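Local coordinates for protein geranyltranstransferase (Thermotoga maritima, PDB 2FTZ) that probably joins geranyl diphosphate to isopentenyl diphosphate, lengthening the prenyl chain to farnesyl diphosphate, at residues L52-L57 / L69-A74; L57-G62 / L267-F272; L122-I127 / E138-A143. One frame throughout, in Å; residues are numbered along the deposited sequence. Where two conformers were deposited one is given.

How the interactions relate
Interactions 1 and 3 are buried, their centres about 12 Å from the centre of the chain, and both are apolar with no hydrogen bond across; interaction 2 lies further out, about 19 Å, and is partly exposed, joined by a carboxylate, a salt bridge and a water. Helix 49-61 serves both interactions 1 and 2: they share Leu-57, and Thr-56 CG2 lies 3.4 Å from Arg-269 C. Helix 69-87 connects interactions 1 and 3, because Ala-74 CB meets Ile-127 CG1 at 3.5 Å. Interactions 2 and 3 do not touch. Aliphatic groups, with the small Ala-72 where the backbones come nearest, fit the closer helix pair of interaction 1, whereas phenylalanine rings span the wider one of interaction 3.

Interaction 1 (L52-L57 / L69-A74); sequences LLVLTL and LDVAVA
Ala-72 presents its CB to Val-54 and Leu-55, and this methyl group is the centre of an all-aliphatic contact. Leu-55 meets it with its branch point, CG lying 3.9 Å from Ala-72 CB. Beyond that point Leu-55 CD2 continues to the start of the second helix and lies 4.0 Å from Leu-69 CA. On the other flank Val-54 CG1 approaches Val-71 CG1 to 3.9 Å, the two valines crossing at about a right angle. The same Val-54 methyl stands 4.0 Å from Ala-72 CB; it stretches across because CG1 lies anti to its own nitrogen (chi1 170°). The small alanine is consistent with a close approach of the backbones: Val-54 CA and Ala-72 CA are 5.6 Å apart, and the segment axes 8.6 Å.

No hydrogen bond crosses this interface. Polar bonds stay within each helix or lead outside; in the first, Thr-56 OG1 donates to Leu-52 O at 2.7 Å from above the carbonyl plane. Thr-56 N reaches the same oxygen from the opposite face, so two donors grip it, while Lys-14 NZ is hydrogen-bonded to the hydroxyl.

Helix 177-189 closes one side, with Cys-183 on Val-54 and Phe-182 and Ala-186 on Val-71; Arg-21 of helix 19-26 packs on Leu-69. The axes run at 163°, an antiparallel pair of helices that follow one another in the chain, 49-61 and 69-87, as expected in the all-alpha fold of polyprenyl synthetases. In this family the helix corresponding to 69-87 carries the start of the first aspartate-rich motif at its C-terminal end.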
loop_
_atom_site.group_PDB
_atom_site.type_symbol
_atom_site.label_atom_id
_atom_site.label_comp_id
_atom_site.label_asym_id
_atom_site.label_seq_id
_atom_site.Cartn_x
_atom_site.Cartn_y
_atom_site.Cartn_z
ATOM N N LEU A 52 -20.639 6.265 1.285
ATOM C CA LEU A 52 -21.971 6.834 1.090
ATOM C C LEU A 52 -21.928 7.961 0.039
ATOM O O LEU A 52 -22.810 7.996 -0.848
ATOM C CB LEU A 52 -22.591 7.321 2.412
ATOM C CG LEU A 52 -24.089 7.571 2.420
ATOM C CD1 LEU A 52 -24.821 6.346 1.890
ATOM C CD2 LEU A 52 -24.522 7.880 3.845
ATOM N N LEU A 53 -20.917 8.838 0.075
ATOM C CA LEU A 53 -20.755 9.885 -0.956
ATOM C C LEU A 53 -20.571 9.297 -2.342
ATOM O O LEU A 53 -21.203 9.752 -3.303
ATOM C CB LEU A 53 -19.555 10.847 -0.699
ATOM C CG LEU A 53 -19.780 11.942 0.322
ATOM C CD1 LEU A 53 -18.420 12.471 0.779
ATOM C CD2 LEU A 53 -20.638 13.047 -0.290
ATOM N N VAL A 54 -19.696 8.294 -2.457
ATOM C CA VAL A 54 -19.458 7.642 -3.738
ATOM C C VAL A 54 -20.766 7.058 -4.288
ATOM O O VAL A 54 -21.109 7.252 -5.452
ATOM C CB VAL A 54 -18.400 6.534 -3.638
ATOM C CG1 VAL A 54 -18.384 5.717 -4.954
ATOM C CG2 VAL A 54 -17.019 7.129 -3.304
ATOM N N LEU A 55 -21.495 6.324 -3.464
ATOM C CA LEU A 55 -22.705 5.668 -3.918
ATOM C C LEU A 55 -23.814 6.666 -4.297
ATOM O O LEU A 55 -24.526 6.475 -5.291
ATOM C CB LEU A 55 -23.230 4.684 -2.875
ATOM C CG LEU A 55 -22.348 3.463 -2.610
ATOM C CD1 LEU A 55 -23.030 2.668 -1.464
ATOM C CD2 LEU A 55 -22.176 2.578 -3.885
ATOM N N THR A 56 -23.943 7.722 -3.510
ATOM C CA THR A 56 -24.930 8.744 -3.735
ATOM C C THR A 56 -24.616 9.557 -5.013
ATOM O O THR A 56 -25.512 9.832 -5.838
ATOM C CB THR A 56 -25.068 9.622 -2.477
ATOM O OG1 THR A 56 -25.358 8.749 -1.362
ATOM C CG2 THR A 56 -26.193 10.587 -2.637
ATOM N N LEU A 57 -23.362 9.925 -5.204
ATOM C CA LEU A 57 -22.974 10.654 -6.414
ATOM C C LEU A 57 -23.219 9.783 -7.643
ATOM O O LEU A 57 -23.767 10.246 -8.655
ATOM C CB LEU A 57 -21.506 11.044 -6.355
ATOM C CG LEU A 57 -21.151 12.351 -5.648
ATOM C CD1 LEU A 57 -19.612 12.401 -5.416
ATOM C CD2 LEU A 57 -21.630 13.545 -6.452
ATOM N N LEU A 69 -19.915 0.309 -6.398
ATOM C CA LEU A 69 -19.732 -0.328 -5.113
ATOM C C LEU A 69 -18.275 -0.734 -4.907
ATOM O O LEU A 69 -17.762 -0.644 -3.785
ATOM C CB LEU A 69 -20.685 -1.528 -4.943
ATOM C CG LEU A 69 -20.675 -2.203 -3.563
ATOM C CD1 LEU A 69 -21.038 -1.252 -2.415
ATOM C CD2 LEU A 69 -21.609 -3.434 -3.572
ATOM N N ASP A 70 -17.593 -1.150 -5.985
ATOM C CA ASP A 70 -16.147 -1.443 -5.912
ATOM C C ASP A 70 -15.323 -0.226 -5.530
ATOM O O ASP A 70 -14.409 -0.322 -4.710
ATOM C CB ASP A 70 -15.604 -2.007 -7.239
ATOM C CG ASP A 70 -15.998 -3.484 -7.474
ATOM O OD1 ASP A 70 -16.393 -4.185 -6.518
ATOM O OD2 ASP A 70 -15.897 -3.938 -8.633
ATOM N N VAL A 71 -15.622 0.927 -6.113
ATOM C CA VAL A 71 -14.983 2.152 -5.689
ATOM C C VAL A 71 -15.263 2.480 -4.207
ATOM O O VAL A 71 -14.343 2.805 -3.464
ATOM C CB VAL A 71 -15.398 3.333 -6.537
ATOM C CG1 VAL A 71 -14.827 4.634 -5.973
ATOM C CG2 VAL A 71 -14.959 3.120 -7.999
ATOM N N ALA A 72 -16.524 2.411 -3.823
ATOM C CA ALA A 72 -16.963 2.806 -2.474
ATOM C C ALA A 72 -16.246 1.913 -1.442
ATOM O O ALA A 72 -15.747 2.403 -0.436
ATOM C CB ALA A 72 -18.491 2.666 -2.343
ATOM N N VAL A 73 -16.217 0.603 -1.703
ATOM C CA VAL A 73 -15.566 -0.347 -0.795
ATOM C C VAL A 73 -14.059 -0.128 -0.754
ATOM O O VAL A 73 -13.455 -0.172 0.312
ATOM C CB VAL A 73 -15.865 -1.792 -1.171
ATOM C CG1 VAL A 73 -14.995 -2.747 -0.357
ATOM C CG2 VAL A 73 -17.361 -2.085 -0.907
ATOM N N ALA A 74 -13.444 0.114 -1.906
ATOM C CA ALA A 74 -12.019 0.472 -1.943
ATOM C C ALA A 74 -11.667 1.659 -1.055
ATOM O O ALA A 74 -10.701 1.621 -0.264
ATOM C CB ALA A 74 -11.572 0.752 -3.362
#

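Interaction 2 (L57-G62 / L267-F272); sequences LGEDLG and LFRTLF
The guanidinium of Arg-269 has Glu-59 OE1 over one face and Asp-60 OD1 near its plane at an edge. In the conformer described, Glu-59 OE1 forms a salt bridge with Arg-269 NH1 at 2.7 Å, the carboxylate and guanidinium planes being 61° apart; a second conformer of the arginine makes this link less certain.

The Asp-60 carboxylate, also flat, takes donors on both oxygens. OD1 uses its syn lone pair for Arg-269 N at 3.0 Å, the N-H...O angle being 155°. OD2 is gripped twice, by Thr-270 N at 2.9 Å from the syn side and by Thr-270 OG1 at 2.7 Å from the anti side, both somewhat out of the carboxylate plane. The hydroxyl can join its own amide in this grip because OG1 lies beside the backbone nitrogen (chi1 -54°). A water donates to Asp-60 OD1 and accepts from Phe-268 N, so a third backbone N-H is tied to the aspartate indirectly.

Inward from the carboxylate, Leu-57 CD2 packs on Leu-267 CD1 at 3.6 Å, and Leu-61 CD2 meets Leu-267 CD2 at 3.9 Å. Pro-187 and Phe-188 of helix 177-189 back these leucines.

Leu-267 occupies the N-cap position of helix 268-273, while Gly-62, with positive phi, is the C-prime residue of the Schellman motif that ends helix 49-61. An acidic side chain from the last turn of one helix thus binds the first-turn N-H groups of another, where the helix dipole would probably favour its negative charge.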
loop_
_atom_site.group_PDB
_atom_site.type_symbol
_atom_site.label_atom_id
_atom_site.label_comp_id
_atom_site.label_asym_id
_atom_site.label_seq_id
_atom_site.Cartn_x
_atom_site.Cartn_y
_atom_site.Cartn_z
ATOM N N LEU A 57 -23.362 9.925 -5.204
ATOM C CA LEU A 57 -22.974 10.654 -6.414
ATOM C C LEU A 57 -23.219 9.783 -7.643
ATOM O O LEU A 57 -23.767 10.246 -8.655
ATOM C CB LEU A 57 -21.506 11.044 -6.355
ATOM C CG LEU A 57 -21.151 12.351 -5.648
ATOM C CD1 LEU A 57 -19.612 12.401 -5.416
ATOM C CD2 LEU A 57 -21.630 13.545 -6.452
ATOM N N GLY A 58 -22.846 8.518 -7.538
ATOM C CA GLY A 58 -23.043 7.592 -8.668
ATOM C C GLY A 58 -24.499 7.391 -9.033
ATOM O O GLY A 58 -24.842 7.330 -10.214
ATOM N N GLU A 59 -25.365 7.312 -8.027
ATOM C CA GLU A 59 -26.810 7.289 -8.254
ATOM C C GLU A 59 -27.283 8.530 -9.016
ATOM O O GLU A 59 -28.034 8.446 -9.979
ATOM C CB GLU A 59 -27.573 7.254 -6.940
ATOM C CG GLU A 59 -27.459 5.995 -6.146
ATOM C CD GLU A 59 -28.402 5.979 -4.938
ATOM O OE1 GLU A 59 -29.543 6.427 -5.081
ATOM O OE2 GLU A 59 -27.996 5.489 -3.862
ATOM N N ASP A 60 -26.897 9.700 -8.532
ATOM C CA ASP A 60 -27.230 10.957 -9.201
ATOM C C ASP A 60 -26.803 10.947 -10.681
ATOM O O ASP A 60 -27.457 11.541 -11.519
ATOM C CB ASP A 60 -26.538 12.114 -8.502
ATOM C CG ASP A 60 -27.313 12.654 -7.298
ATOM O OD1 ASP A 60 -28.566 12.657 -7.326
ATOM O OD2 ASP A 60 -26.641 13.191 -6.370
ATOM N N LEU A 61 -25.705 10.270 -10.977
ATOM C CA LEU A 61 -25.114 10.252 -12.320
ATOM C C LEU A 61 -25.615 9.060 -13.135
ATOM O O LEU A 61 -25.490 9.070 -14.352
ATOM C CB LEU A 61 -23.573 10.210 -12.235
ATOM C CG LEU A 61 -22.829 11.479 -11.805
ATOM C CD1 LEU A 61 -21.355 11.121 -11.626
ATOM C CD2 LEU A 61 -22.980 12.662 -12.753
ATOM N N GLY A 62 -26.187 8.061 -12.470
ATOM C CA GLY A 62 -26.699 6.868 -13.140
ATOM C C GLY A 62 -25.589 5.922 -13.558
ATOM O O GLY A 62 -25.637 5.344 -14.633
ATOM N N LEU A 267 -26.873 17.422 -8.838
ATOM C CA LEU A 267 -26.634 16.203 -8.064
ATOM C C LEU A 267 -27.457 16.249 -6.774
ATOM O O LEU A 267 -26.922 16.456 -5.710
ATOM C CB LEU A 267 -25.145 16.041 -7.790
ATOM C CG LEU A 267 -24.224 16.102 -9.026
ATOM C CD1 LEU A 267 -22.711 16.284 -8.582
ATOM C CD2 LEU A 267 -24.441 14.886 -9.915
ATOM N N PHE A 268 -28.777 16.051 -6.897
ATOM C CA PHE A 268 -29.699 16.359 -5.790
ATOM C C PHE A 268 -29.632 15.388 -4.617
ATOM O O PHE A 268 -29.771 15.819 -3.468
ATOM C CB PHE A 268 -31.137 16.514 -6.300
ATOM C CG PHE A 268 -31.308 17.750 -7.120
ATOM C CD1 PHE A 268 -31.132 18.989 -6.541
ATOM C CD2 PHE A 268 -31.471 17.664 -8.487
ATOM C CE1 PHE A 268 -31.231 20.155 -7.301
ATOM C CE2 PHE A 268 -31.566 18.810 -9.258
ATOM C CZ PHE A 268 -31.438 20.055 -8.666
ATOM N N ARG A 269 -29.405 14.098 -4.871
ATOM C CA ARG A 269 -29.261 13.151 -3.744
ATOM C C ARG A 269 -28.022 13.489 -2.895
ATOM O O ARG A 269 -28.041 13.491 -1.662
ATOM C CB ARG A 269 -29.176 11.717 -4.234
ATOM C CG ARG A 269 -30.406 11.218 -5.001
ATOM C CD ARG A 269 -30.106 9.791 -5.461
ATOM N NE ARG A 269 -31.138 9.191 -6.312
ATOM C CZ ARG A 269 -31.972 8.215 -5.947
ATOM N NH1 ARG A 269 -31.951 7.701 -4.717
ATOM N NH2 ARG A 269 -32.845 7.745 -6.831
ATOM N N THR A 270 -26.953 13.826 -3.590
ATOM C CA THR A 270 -25.696 14.213 -2.971
ATOM C C THR A 270 -25.892 15.516 -2.233
ATOM O O THR A 270 -25.421 15.660 -1.112
ATOM C CB THR A 270 -24.603 14.327 -4.007
ATOM O OG1 THR A 270 -24.516 13.082 -4.760
ATOM C CG2 THR A 270 -23.267 14.694 -3.388
ATOM N N LEU A 271 -26.606 16.457 -2.839
ATOM C CA LEU A 271 -26.869 17.752 -2.158
ATOM C C LEU A 271 -27.563 17.517 -0.808
ATOM O O LEU A 271 -27.192 18.095 0.218
ATOM C CB LEU A 271 -27.719 18.655 -3.049
ATOM C CG LEU A 271 -28.025 20.064 -2.563
ATOM C CD1 LEU A 271 -26.735 20.866 -2.415
ATOM C CD2 LEU A 271 -29.031 20.781 -3.485
ATOM N N PHE A 272 -28.602 16.688 -0.802
ATOM C CA PHE A 272 -29.328 16.430 0.433
ATOM C C PHE A 272 -28.500 15.668 1.472
ATOM O O PHE A 272 -28.582 15.977 2.660
ATOM C CB PHE A 272 -30.651 15.769 0.138
ATOM C CG PHE A 272 -31.699 16.767 -0.328
ATOM C CD1 PHE A 272 -31.702 17.221 -1.619
ATOM C CD2 PHE A 272 -32.586 17.321 0.567
ATOM C CE1 PHE A 272 -32.632 18.150 -2.059
ATOM C CE2 PHE A 272 -33.522 18.259 0.147
ATOM C CZ PHE A 272 -33.541 18.670 -1.175
HETATM O O HOH W 1 -30.286 13.886 -8.787
#

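Interaction 3 (L122-I127 / E138-A143); sequences LAFSQI and EFSETA
Phe-139 projects from its helix as one large bump and fills a hollow between Ala-123, Phe-124 and Ile-127. Its ring turns an edge to the face of Phe-124 in a T-shaped pair: the centroids are 5.0 Å apart and the planes 80° from each other. Phe-139 CE2 is the atom over the middle of the Phe-124 ring, 3.7 Å above its plane.

Ile-127 shapes another wall. Its CG1 sits over the centre of the Phe-139 ring, 3.7 Å from the centroid and 9° off the normal, a CH-pi contact. The floor is small: Ala-123 CB comes to 4.0 Å from Phe-139 CZ, which leaves the ring room to reach the first helix. Phe-139 enters this hollow because CG lies anti to its nitrogen (chi1 -173°).

Phe-124 is the return bump, reaching toward the second helix, where it meets Ser-140 and Ala-143. Its CE1 has Ser-140 OG at the ring edge, 3.5 Å away, and its CZ touches Ala-143 CB at 3.9 Å. The serine hydroxyl is hydrogen-bonded to Phe-136 O.

Replacing Phe-139 by an alanine would probably leave the face of Phe-124 and CG1 of Ile-127 without their aromatic partner and open a gap between the helices.

The interlocking rings bridge segment axes 11.2 Å apart, in helices 109-127 and 136-143 that run roughly antiparallel. Helix 69-87 backs the pair through Leu-77, Ala-74 and Phe-78, and Phe-182 of helix 177-189 meets Phe-139 edge-to-face. Beyond Phe-124 lies the dimer interface, where its ring stacks on Phe-124 of the second subunit.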
loop_
_atom_site.group_PDB
_atom_site.type_symbol
_atom_site.label_atom_id
_atom_site.label_comp_id
_atom_site.label_asym_id
_atom_site.label_seq_id
_atom_site.Cartn_x
_atom_site.Cartn_y
_atom_site.Cartn_z
ATOM N N LEU A 122 -5.704 -4.728 -0.311
ATOM C CA LEU A 122 -7.070 -5.068 -0.677
ATOM C C LEU A 122 -7.822 -3.913 -1.330
ATOM O O LEU A 122 -8.591 -4.123 -2.264
ATOM C CB LEU A 122 -7.780 -5.638 0.510
ATOM C CG LEU A 122 -7.344 -7.065 0.874
ATOM C CD1 LEU A 122 -8.079 -7.501 2.145
ATOM C CD2 LEU A 122 -7.537 -8.102 -0.229
ATOM N N ALA A 123 -7.575 -2.689 -0.869
ATOM C CA ALA A 123 -8.204 -1.520 -1.479
ATOM C C ALA A 123 -7.764 -1.423 -2.937
ATOM O O ALA A 123 -8.612 -1.196 -3.819
ATOM C CB ALA A 123 -7.855 -0.247 -0.666
ATOM N N PHE A 124 -6.448 -1.479 -3.206
ATOM C CA PHE A 124 -5.943 -1.488 -4.573
ATOM C C PHE A 124 -6.499 -2.671 -5.383
ATOM O O PHE A 124 -6.841 -2.507 -6.556
ATOM C CB PHE A 124 -4.413 -1.507 -4.625
ATOM C CG PHE A 124 -3.760 -0.173 -4.352
ATOM C CD1 PHE A 124 -3.682 0.803 -5.367
ATOM C CD2 PHE A 124 -3.240 0.141 -3.089
ATOM C CE1 PHE A 124 -3.061 1.996 -5.139
ATOM C CE2 PHE A 124 -2.625 1.412 -2.856
ATOM C CZ PHE A 124 -2.576 2.317 -3.845
ATOM N N SER A 125 -6.650 -3.846 -4.770
ATOM C CA SER A 125 -7.198 -4.992 -5.483
ATOM C C SER A 125 -8.649 -4.705 -5.926
ATOM O O SER A 125 -9.055 -5.064 -7.030
ATOM C CB SER A 125 -7.164 -6.257 -4.621
ATOM O OG SER A 125 -7.699 -7.357 -5.338
ATOM N N GLN A 126 -9.428 -4.062 -5.068
ATOM C CA GLN A 126 -10.821 -3.711 -5.438
ATOM C C GLN A 126 -10.876 -2.740 -6.566
ATOM O O GLN A 126 -11.676 -2.943 -7.468
ATOM C CB GLN A 126 -11.609 -3.231 -4.218
ATOM C CG GLN A 126 -11.927 -4.361 -3.262
ATOM C CD GLN A 126 -12.811 -5.451 -3.869
ATOM O OE1 GLN A 126 -13.950 -5.199 -4.266
ATOM N NE2 GLN A 126 -12.282 -6.675 -3.924
ATOM N N ILE A 127 -10.035 -1.687 -6.527
ATOM C CA ILE A 127 -9.922 -0.719 -7.602
ATOM C C ILE A 127 -9.523 -1.371 -8.899
ATOM O O ILE A 127 -10.044 -1.052 -9.962
ATOM C CB ILE A 127 -8.933 0.410 -7.277
ATOM C CG1 ILE A 127 -9.516 1.282 -6.172
ATOM C CG2 ILE A 127 -8.675 1.309 -8.478
ATOM C CD1 ILE A 127 -10.789 2.114 -6.580
ATOM N N GLU A 138 -5.718 7.796 -10.604
ATOM C CA GLU A 138 -6.211 8.739 -9.610
ATOM C C GLU A 138 -6.151 8.208 -8.202
ATOM O O GLU A 138 -5.843 8.966 -7.292
ATOM C CB GLU A 138 -7.648 9.188 -9.890
ATOM C CG GLU A 138 -7.796 10.089 -11.091
ATOM C CD GLU A 138 -7.237 11.494 -10.847
ATOM O OE1 GLU A 138 -7.534 12.102 -9.800
ATOM O OE2 GLU A 138 -6.453 11.947 -11.696
ATOM N N PHE A 139 -6.544 6.940 -8.017
ATOM C CA PHE A 139 -6.510 6.305 -6.720
ATOM C C PHE A 139 -5.058 6.229 -6.181
ATOM O O PHE A 139 -4.801 6.496 -5.000
ATOM C CB PHE A 139 -7.184 4.936 -6.773
ATOM C CG PHE A 139 -7.342 4.277 -5.446
ATOM C CD1 PHE A 139 -8.316 4.694 -4.558
ATOM C CD2 PHE A 139 -6.453 3.293 -5.013
ATOM C CE1 PHE A 139 -8.461 4.090 -3.347
ATOM C CE2 PHE A 139 -6.591 2.683 -3.753
ATOM C CZ PHE A 139 -7.598 3.086 -2.947
ATOM N N SER A 140 -4.132 5.877 -7.051
ATOM C CA SER A 140 -2.712 5.736 -6.685
ATOM C C SER A 140 -2.164 7.099 -6.310
ATOM O O SER A 140 -1.444 7.224 -5.333
ATOM C CB SER A 140 -1.907 5.159 -7.878
ATOM O OG SER A 140 -2.257 3.793 -8.032
ATOM N N GLU A 141 -2.539 8.123 -7.070
ATOM C CA GLU A 141 -2.088 9.513 -6.786
ATOM C C GLU A 141 -2.664 9.954 -5.447
ATOM O O GLU A 141 -1.991 10.576 -4.645
ATOM C CB GLU A 141 -2.561 10.470 -7.898
ATOM C CG GLU A 141 -2.369 11.958 -7.587
ATOM C CD GLU A 141 -2.424 12.854 -8.863
ATOM O OE1 GLU A 141 -2.794 12.341 -9.957
ATOM O OE2 GLU A 141 -2.096 14.061 -8.737
ATOM N N THR A 142 -3.933 9.616 -5.220
ATOM C CA THR A 142 -4.618 9.928 -3.980
ATOM C C THR A 142 -3.911 9.295 -2.772
ATOM O O THR A 142 -3.751 9.948 -1.790
ATOM C CB THR A 142 -6.076 9.477 -4.046
ATOM O OG1 THR A 142 -6.727 10.222 -5.091
ATOM C CG2 THR A 142 -6.804 9.648 -2.683
ATOM N N ALA A 143 -3.548 8.015 -2.872
ATOM C CA ALA A 143 -2.860 7.283 -1.805
ATOM C C ALA A 143 -1.579 7.994 -1.407
ATOM O O ALA A 143 -1.288 8.194 -0.210
ATOM C CB ALA A 143 -2.566 5.841 -2.267
#